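Local structure of allergen Bos d 2 (Bos taurus, 4WFV) at residues I110-A118 against Y131-V140. The protein probably carries pheromones or other small odorant molecules, as a secreted lipocalin, and is a major allergen of cow dander. Residues are numbered along the deposited sequence; the frame is centred on the assembly and turned at random.
Sequences ITKMTEGLA and YQQLNSERGV
Thr114 OG1 joins the strand to two side chains of the helix, donating to Asn135 OD1 at 2.5 Å and lying 2.8 Å from Tyr131 OH. The donor approaches OD1 tilted 34° from the carbonyl plane of the amide. A hydroxyl suits this buried place because it can give its one proton to OD1 and still accept, probably from Tyr131 OH. Asn135 ND2 lies 3.4 Å above one face of the Tyr131 ring, offset toward its rim, and hydrogen-bonds to Asn142 OD1; held at both OD1 and ND2, the amide is fixed in rotation. Tyr131 extends its ring to the strand because chi1 of 179° turns CG away from the backbone N, and CE1 comes within 3.7 Å of Gly116 N; Gly116, having no side chain, lets the ring lie close to the backbone.

The pairing is that of a lipocalin, whose C-terminal helix packs on the outside of the beta-barrel; here strand 110-118 and the helix run nearly antiparallel (165°). The strand alternates, Lys112 and Thr114 pointing toward the helix, Met113 and Glu115 away.

Where the helix ends, a Schellman motif turns the chain, with Gly139 supplying the positive phi. Past it, branched Val140 fits its CG2 methyl against the Lys112 backbone, 3.8 Å from Lys112 O, and its side chain also touches Ala22 of strand 17-23. The long Lys112 chain, bent at chi3 and chi4, lets its amine reach the helix end, where NZ donates a 2.7 Å hydrogen bond to Arg138 O; another joins NZ to Tyr101 OH.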
# COMPACT_ATOMS: atom_id res chain seq x y z
N ILE A 110 -17.01 3.22 -0.69
CA ILE A 110 -15.73 3.69 -0.18
C ILE A 110 -15.07 2.52 0.52
O ILE A 110 -15.69 1.87 1.36
CB ILE A 110 -15.90 4.82 0.83
CG1 ILE A 110 -16.55 6.02 0.12
CG2 ILE A 110 -14.54 5.25 1.38
CD1 ILE A 110 -17.08 7.07 1.07
N THR A 111 -13.81 2.25 0.17
CA THR A 111 -13.04 1.19 0.81
C THR A 111 -11.90 1.82 1.58
O THR A 111 -11.14 2.64 1.05
CB THR A 111 -12.49 0.22 -0.23
OG1 THR A 111 -13.58 -0.41 -0.90
CG2 THR A 111 -11.61 -0.86 0.43
N LYS A 112 -11.79 1.46 2.85
CA LYS A 112 -10.68 1.88 3.69
C LYS A 112 -9.72 0.72 3.80
O LYS A 112 -10.11 -0.38 4.16
CB LYS A 112 -11.21 2.26 5.06
CG LYS A 112 -12.16 3.46 5.03
CD LYS A 112 -13.12 3.45 6.22
CE LYS A 112 -12.40 3.39 7.55
NZ LYS A 112 -11.68 4.66 7.86
N MET A 113 -8.45 0.95 3.46
CA MET A 113 -7.49 -0.14 3.46
C MET A 113 -6.09 0.32 3.85
O MET A 113 -5.77 1.51 3.85
CB MET A 113 -7.46 -0.85 2.10
CG MET A 113 -6.91 -0.01 0.98
SD MET A 113 -6.75 -0.96 -0.55
CE MET A 113 -5.28 -1.94 -0.27
N THR A 114 -5.27 -0.65 4.23
CA THR A 114 -3.86 -0.36 4.46
C THR A 114 -3.02 -1.37 3.73
O THR A 114 -3.49 -2.45 3.36
CB THR A 114 -3.48 -0.44 5.95
OG1 THR A 114 -3.77 -1.76 6.43
CG2 THR A 114 -4.23 0.63 6.78
N GLU A 115 -1.76 -1.00 3.53
CA GLU A 115 -0.76 -1.89 2.97
C GLU A 115 0.47 -1.86 3.86
O GLU A 115 0.92 -0.78 4.30
CB GLU A 115 -0.38 -1.46 1.55
CG GLU A 115 -1.57 -1.51 0.61
CD GLU A 115 -1.35 -0.76 -0.68
OE1 GLU A 115 -0.80 0.35 -0.64
OE2 GLU A 115 -1.72 -1.30 -1.74
N GLY A 116 1.01 -3.04 4.14
CA GLY A 116 2.22 -3.16 4.96
C GLY A 116 3.36 -3.66 4.10
O GLY A 116 3.33 -4.80 3.63
N LEU A 117 4.35 -2.80 3.89
CA LEU A 117 5.46 -3.09 2.99
C LEU A 117 6.72 -3.31 3.83
O LEU A 117 6.85 -2.75 4.91
CB LEU A 117 5.69 -1.91 2.05
CG LEU A 117 4.52 -1.23 1.35
CD1 LEU A 117 5.04 -0.16 0.38
CD2 LEU A 117 3.70 -2.23 0.59
N ALA A 118 7.63 -4.12 3.31
CA ALA A 118 8.90 -4.38 3.99
C ALA A 118 10.06 -4.42 3.02
O ALA A 118 9.89 -4.68 1.83
CB ALA A 118 8.85 -5.69 4.75
N TYR A 131 1.60 -2.53 12.68
CA TYR A 131 0.68 -2.54 11.55
C TYR A 131 -0.78 -2.70 12.01
O TYR A 131 -1.66 -1.97 11.56
CB TYR A 131 1.08 -3.66 10.58
CG TYR A 131 0.18 -3.78 9.38
CD1 TYR A 131 0.02 -2.72 8.50
CD2 TYR A 131 -0.52 -4.95 9.14
CE1 TYR A 131 -0.82 -2.83 7.40
CE2 TYR A 131 -1.36 -5.06 8.06
CZ TYR A 131 -1.51 -4.00 7.19
OH TYR A 131 -2.35 -4.13 6.10
N GLN A 132 -1.03 -3.65 12.89
CA GLN A 132 -2.38 -3.91 13.37
C GLN A 132 -2.94 -2.75 14.20
O GLN A 132 -4.12 -2.44 14.10
CB GLN A 132 -2.45 -5.24 14.12
CG GLN A 132 -2.20 -6.42 13.18
CD GLN A 132 -2.55 -7.77 13.77
OE1 GLN A 132 -2.87 -7.89 14.95
NE2 GLN A 132 -2.47 -8.80 12.94
N GLN A 133 -2.09 -2.08 14.98
CA GLN A 133 -2.52 -0.91 15.71
C GLN A 133 -2.89 0.23 14.76
O GLN A 133 -3.91 0.92 14.95
CB GLN A 133 -1.44 -0.47 16.70
CG GLN A 133 -1.85 0.73 17.54
CD GLN A 133 -3.02 0.42 18.46
OE1 GLN A 133 -3.16 -0.70 18.94
NE2 GLN A 133 -3.86 1.42 18.68
N LEU A 134 -2.08 0.44 13.73
CA LEU A 134 -2.39 1.47 12.74
C LEU A 134 -3.71 1.18 12.03
O LEU A 134 -4.50 2.09 11.75
CB LEU A 134 -1.25 1.60 11.72
CG LEU A 134 0.07 2.15 12.26
CD1 LEU A 134 1.20 1.79 11.31
CD2 LEU A 134 -0.01 3.65 12.50
N ASN A 135 -3.95 -0.09 11.73
CA ASN A 135 -5.22 -0.49 11.13
C ASN A 135 -6.39 -0.09 12.01
O ASN A 135 -7.35 0.53 11.56
CB ASN A 135 -5.25 -2.00 10.89
CG ASN A 135 -4.36 -2.44 9.75
OD1 ASN A 135 -3.88 -1.62 8.97
ND2 ASN A 135 -4.13 -3.74 9.65
N SER A 136 -6.31 -0.46 13.29
CA SER A 136 -7.44 -0.24 14.19
C SER A 136 -7.71 1.24 14.39
O SER A 136 -8.86 1.65 14.49
CB SER A 136 -7.18 -0.95 15.52
OG SER A 136 -7.17 -2.35 15.32
N GLU A 137 -6.66 2.04 14.42
CA GLU A 137 -6.80 3.49 14.55
C GLU A 137 -7.60 4.10 13.40
O GLU A 137 -8.14 5.20 13.52
CB GLU A 137 -5.42 4.15 14.60
CG GLU A 137 -4.64 3.86 15.87
CD GLU A 137 -3.21 4.37 15.82
OE1 GLU A 137 -2.75 4.82 14.74
OE2 GLU A 137 -2.53 4.31 16.86
N ARG A 138 -7.68 3.38 12.29
CA ARG A 138 -8.29 3.92 11.08
C ARG A 138 -9.51 3.13 10.63
O ARG A 138 -9.96 3.28 9.49
CB ARG A 138 -7.26 3.98 9.97
CG ARG A 138 -6.26 5.05 10.26
CD ARG A 138 -5.02 4.92 9.45
NE ARG A 138 -4.13 6.02 9.78
CZ ARG A 138 -3.35 6.04 10.86
NH1 ARG A 138 -3.34 5.00 11.68
NH2 ARG A 138 -2.59 7.10 11.11
N GLY A 139 -10.03 2.29 11.51
CA GLY A 139 -11.23 1.54 11.21
C GLY A 139 -11.04 0.47 10.14
O GLY A 139 -11.99 0.08 9.46
N VAL A 140 -9.81 -0.01 10.00
CA VAL A 140 -9.54 -1.11 9.08
C VAL A 140 -9.45 -2.41 9.89
O VAL A 140 -8.63 -2.53 10.80
CB VAL A 140 -8.24 -0.85 8.31
CG1 VAL A 140 -7.88 -2.06 7.44
CG2 VAL A 140 -8.40 0.41 7.46